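Local structure of 432aa long hypothetical deoxyribodipyrimidine photolyase (Sulfolobus tokodaii, 2E0I) at residues Asn20-Pro31 with Glu156-Thr165. The protein probably repairs ultraviolet-induced pyrimidine dimers in DNA with light energy, as a photolyase that binds two FAD molecules, one of them proposed to harvest light. Sequence-based numbering, arbitrary orientation.
Sequences NYALSECDRVIP and ETMEGSFDVT
The Phe162 ring takes Leu23 over one face and Pro31 at its edge. Leu23 CD2 sits 4.1 Å from the centroid of the Phe162 ring, a CH-pi contact displaced toward the rim. The other methyl, Leu23 CD1, touches Phe162 CZ. Pro31 CD meets Phe162 CD1 near the ring plane at 3.9 Å.

The Arg28 guanidinium has the Asp163 carboxylate stacked over one face, the two planes 28° apart. Arg28 NH2 is 3.0 Å from Asp163 OD1, but no N-H points at that oxygen. This salt bridge therefore rests on charge alone. Asp163 CG stands anti to its own N (chi1 -169°), which carries the carboxylate over the guanidinium.

The Asn20 amide grips the backbone of loop 156-165 through both its oxygen and its nitrogen. Asn20 ND2 donates to Glu156 O at 2.9 Å, with that oxygen close to the amide plane. Asn20 OD1 accepts from Met158 N at 2.9 Å, the N-H coming from above the carbonyl plane. The two bonds fix the rotation of the amide.

Beside the Phe162 ring the backbones form a single parallel beta bridge, Val29 with Phe162. Val29 N donates to Ser161 O (2.8 Å), and Asp163 N donates to Val29 O (2.8 Å). Ile30 CD1 packs against Thr165 OG1.

Loop 156-165 thus lies along helix 17-25 and the start of strand 28-35. Strand 2-7, this helix and strand 28-35 form a beta-alpha-beta crossover of the five-stranded parallel sheet in the N-terminal photolyase domain. Strand 28-35 lies between strands 2-7 and 73-76, and the Cys3-Cys26 disulfide joins strand 2-7 to the turn after the helix.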
loop_
_atom_site.group_PDB
_atom_site.type_symbol
_atom_site.label_atom_id
_atom_site.label_comp_id
_atom_site.label_asym_id
_atom_site.label_seq_id
_atom_site.Cartn_x
_atom_site.Cartn_y
_atom_site.Cartn_z
ATOM N N ASN A 20 1.089 -8.157 -22.101
ATOM C CA ASN A 20 1.063 -9.380 -22.900
ATOM C C ASN A 20 0.177 -9.201 -24.117
ATOM O O ASN A 20 0.616 -9.449 -25.237
ATOM C CB ASN A 20 0.552 -10.562 -22.089
ATOM C CG ASN A 20 1.615 -11.165 -21.217
ATOM O OD1 ASN A 20 2.812 -11.032 -21.484
ATOM N ND2 ASN A 20 1.187 -11.860 -20.176
ATOM N N TYR A 21 -1.064 -8.769 -23.908
ATOM C CA TYR A 21 -1.966 -8.572 -25.030
ATOM C C TYR A 21 -1.374 -7.580 -26.007
ATOM O O TYR A 21 -1.443 -7.772 -27.217
ATOM C CB TYR A 21 -3.325 -8.069 -24.562
ATOM C CG TYR A 21 -4.212 -9.147 -24.005
ATOM C CD1 TYR A 21 -4.403 -9.279 -22.634
ATOM C CD2 TYR A 21 -4.869 -10.036 -24.851
ATOM C CE1 TYR A 21 -5.233 -10.270 -22.116
ATOM C CE2 TYR A 21 -5.698 -11.032 -24.348
ATOM C CZ TYR A 21 -5.877 -11.142 -22.980
ATOM O OH TYR A 21 -6.708 -12.113 -22.477
ATOM N N ALA A 22 -0.778 -6.518 -25.484
ATOM C CA ALA A 22 -0.179 -5.513 -26.343
ATOM C C ALA A 22 0.888 -6.129 -27.242
ATOM O O ALA A 22 0.911 -5.893 -28.447
ATOM C CB ALA A 22 0.433 -4.407 -25.502
ATOM N N LEU A 23 1.766 -6.925 -26.646
ATOM C CA LEU A 23 2.854 -7.556 -27.386
ATOM C C LEU A 23 2.403 -8.548 -28.454
ATOM O O LEU A 23 3.029 -8.674 -29.508
ATOM C CB LEU A 23 3.809 -8.248 -26.407
ATOM C CG LEU A 23 4.706 -7.299 -25.606
ATOM C CD1 LEU A 23 5.378 -8.054 -24.468
ATOM C CD2 LEU A 23 5.735 -6.659 -26.536
ATOM N N SER A 24 1.312 -9.248 -28.188
ATOM C CA SER A 24 0.826 -10.231 -29.130
ATOM C C SER A 24 -0.133 -9.653 -30.168
ATOM O O SER A 24 -0.262 -10.206 -31.264
ATOM C CB SER A 24 0.153 -11.379 -28.375
ATOM O OG SER A 24 -1.028 -10.942 -27.732
ATOM N N GLU A 25 -0.791 -8.544 -29.844
ATOM C CA GLU A 25 -1.740 -7.943 -30.778
ATOM C C GLU A 25 -1.171 -6.878 -31.716
ATOM O O GLU A 25 -1.761 -6.621 -32.756
ATOM C CB GLU A 25 -2.943 -7.364 -30.024
ATOM C CG GLU A 25 -3.795 -8.399 -29.298
ATOM C CD GLU A 25 -5.044 -7.797 -28.644
ATOM O OE1 GLU A 25 -5.819 -8.549 -27.999
ATOM O OE2 GLU A 25 -5.260 -6.569 -28.772
ATOM N N CYS A 26 -0.051 -6.247 -31.364
ATOM C CA CYS A 26 0.530 -5.226 -32.243
ATOM C C CYS A 26 1.912 -5.649 -32.720
ATOM O O CYS A 26 2.511 -6.577 -32.173
ATOM C CB CYS A 26 0.654 -3.859 -31.542
ATOM S SG CYS A 26 -0.698 -3.385 -30.409
ATOM N N ASP A 27 2.417 -4.957 -33.734
ATOM C CA ASP A 27 3.730 -5.261 -34.280
ATOM C C ASP A 27 4.825 -4.702 -33.392
ATOM O O ASP A 27 5.771 -5.405 -33.030
ATOM C CB ASP A 27 3.872 -4.682 -35.687
ATOM C CG ASP A 27 2.844 -5.246 -36.651
ATOM O OD1 ASP A 27 2.753 -6.494 -36.753
ATOM O OD2 ASP A 27 2.133 -4.443 -37.302
ATOM N N ARG A 28 4.694 -3.427 -33.051
ATOM C CA ARG A 28 5.667 -2.772 -32.192
ATOM C C ARG A 28 4.927 -2.194 -30.977
ATOM O O ARG A 28 3.774 -1.768 -31.074
ATOM C CB ARG A 28 6.390 -1.664 -32.969
ATOM C CG ARG A 28 6.675 -2.027 -34.419
ATOM C CD ARG A 28 7.406 -0.926 -35.184
ATOM N NE ARG A 28 8.842 -0.870 -34.872
ATOM C CZ ARG A 28 9.721 -0.058 -35.472
ATOM N NH1 ARG A 28 9.323 0.782 -36.430
ATOM N NH2 ARG A 28 11.006 -0.079 -35.114
ATOM N N VAL A 29 5.586 -2.205 -29.828
ATOM C CA VAL A 29 4.989 -1.671 -28.623
ATOM C C VAL A 29 5.950 -0.702 -27.949
ATOM O O VAL A 29 7.092 -1.048 -27.633
ATOM C CB VAL A 29 4.632 -2.791 -27.630
ATOM C CG1 VAL A 29 4.231 -2.193 -26.295
ATOM C CG2 VAL A 29 3.510 -3.631 -28.183
ATOM N N ILE A 30 5.490 0.520 -27.732
ATOM C CA ILE A 30 6.321 1.513 -27.077
ATOM C C ILE A 30 5.987 1.553 -25.585
ATOM O O ILE A 30 4.877 1.918 -25.196
ATOM C CB ILE A 30 6.103 2.907 -27.689
ATOM C CG1 ILE A 30 6.435 2.868 -29.181
ATOM C CG2 ILE A 30 6.982 3.921 -26.987
ATOM C CD1 ILE A 30 6.276 4.187 -29.879
ATOM N N PRO A 31 6.947 1.159 -24.730
ATOM C CA PRO A 31 6.735 1.157 -23.278
ATOM C C PRO A 31 6.780 2.580 -22.730
ATOM O O PRO A 31 7.784 3.277 -22.847
ATOM C CB PRO A 31 7.869 0.275 -22.767
ATOM C CG PRO A 31 8.977 0.575 -23.741
ATOM C CD PRO A 31 8.280 0.628 -25.079
ATOM N N GLU A 156 2.361 -15.876 -17.112
ATOM C CA GLU A 156 2.769 -16.126 -18.483
ATOM C C GLU A 156 3.243 -14.832 -19.123
ATOM O O GLU A 156 2.870 -13.739 -18.695
ATOM C CB GLU A 156 1.629 -16.715 -19.288
ATOM C CG GLU A 156 0.641 -15.709 -19.775
ATOM C CD GLU A 156 -0.612 -16.371 -20.287
ATOM O OE1 GLU A 156 -1.483 -15.642 -20.811
ATOM O OE2 GLU A 156 -0.731 -17.619 -20.155
ATOM N N THR A 157 4.075 -14.960 -20.146
ATOM C CA THR A 157 4.605 -13.792 -20.821
ATOM C C THR A 157 4.586 -14.020 -22.319
ATOM O O THR A 157 5.011 -15.066 -22.798
ATOM C CB THR A 157 6.064 -13.503 -20.370
ATOM O OG1 THR A 157 6.100 -13.324 -18.950
ATOM C CG2 THR A 157 6.603 -12.244 -21.046
ATOM N N MET A 158 4.081 -13.043 -23.057
ATOM C CA MET A 158 4.041 -13.154 -24.498
ATOM C C MET A 158 5.289 -12.518 -25.084
ATOM O O MET A 158 5.887 -11.632 -24.469
ATOM C CB MET A 158 2.794 -12.461 -25.039
ATOM C CG MET A 158 1.677 -13.427 -25.461
ATOM S SD MET A 158 1.125 -14.571 -24.157
ATOM C CE MET A 158 2.104 -16.088 -24.557
ATOM N N GLU A 159 5.697 -12.997 -26.255
ATOM C CA GLU A 159 6.860 -12.449 -26.940
ATOM C C GLU A 159 6.325 -11.384 -27.904
ATOM O O GLU A 159 5.192 -11.486 -28.373
ATOM C CB GLU A 159 7.621 -13.565 -27.687
ATOM C CG GLU A 159 8.478 -14.474 -26.768
ATOM C CD GLU A 159 9.122 -15.676 -27.496
ATOM O OE1 GLU A 159 9.946 -16.404 -26.876
ATOM O OE2 GLU A 159 8.796 -15.895 -28.687
ATOM N N GLY A 160 7.121 -10.350 -28.164
ATOM C CA GLY A 160 6.702 -9.281 -29.060
ATOM C C GLY A 160 7.876 -8.387 -29.425
ATOM O O GLY A 160 9.026 -8.832 -29.415
ATOM N N SER A 161 7.606 -7.128 -29.754
ATOM C CA SER A 161 8.681 -6.206 -30.109
ATOM C C SER A 161 8.531 -4.856 -29.442
ATOM O O SER A 161 7.506 -4.192 -29.583
ATOM C CB SER A 161 8.751 -5.999 -31.627
ATOM O OG SER A 161 9.438 -7.062 -32.263
ATOM N N PHE A 162 9.562 -4.444 -28.723
ATOM C CA PHE A 162 9.528 -3.157 -28.056
ATOM C C PHE A 162 10.181 -2.070 -28.911
ATOM O O PHE A 162 11.346 -2.189 -29.304
ATOM C CB PHE A 162 10.244 -3.244 -26.708
ATOM C CG PHE A 162 9.451 -3.937 -25.638
ATOM C CD1 PHE A 162 8.390 -3.293 -25.011
ATOM C CD2 PHE A 162 9.782 -5.223 -25.239
ATOM C CE1 PHE A 162 7.672 -3.920 -23.997
ATOM C CE2 PHE A 162 9.071 -5.863 -24.226
ATOM C CZ PHE A 162 8.012 -5.210 -23.601
ATOM N N ASP A 163 9.424 -1.014 -29.193
ATOM C CA ASP A 163 9.939 0.107 -29.968
ATOM C C ASP A 163 10.203 1.309 -29.041
ATOM O O ASP A 163 9.954 1.249 -27.837
ATOM C CB ASP A 163 8.950 0.479 -31.071
ATOM C CG ASP A 163 9.535 1.459 -32.070
ATOM O OD1 ASP A 163 10.734 1.304 -32.418
ATOM O OD2 ASP A 163 8.793 2.371 -32.513
ATOM N N VAL A 164 10.712 2.398 -29.603
ATOM C CA VAL A 164 11.029 3.586 -28.821
ATOM C C VAL A 164 10.589 4.853 -29.533
ATOM O O VAL A 164 10.337 4.841 -30.733
ATOM C CB VAL A 164 12.549 3.669 -28.574
ATOM C CG1 VAL A 164 12.923 4.990 -27.939
ATOM C CG2 VAL A 164 12.983 2.510 -27.696
ATOM N N THR A 165 10.474 5.940 -28.782
ATOM C CA THR A 165 10.108 7.228 -29.346
ATOM C C THR A 165 11.253 8.146 -29.001
ATOM O O THR A 165 11.482 8.445 -27.835
ATOM C CB THR A 165 8.835 7.803 -28.724
ATOM O OG1 THR A 165 7.711 7.024 -29.139
ATOM C CG2 THR A 165 8.632 9.239 -29.169
#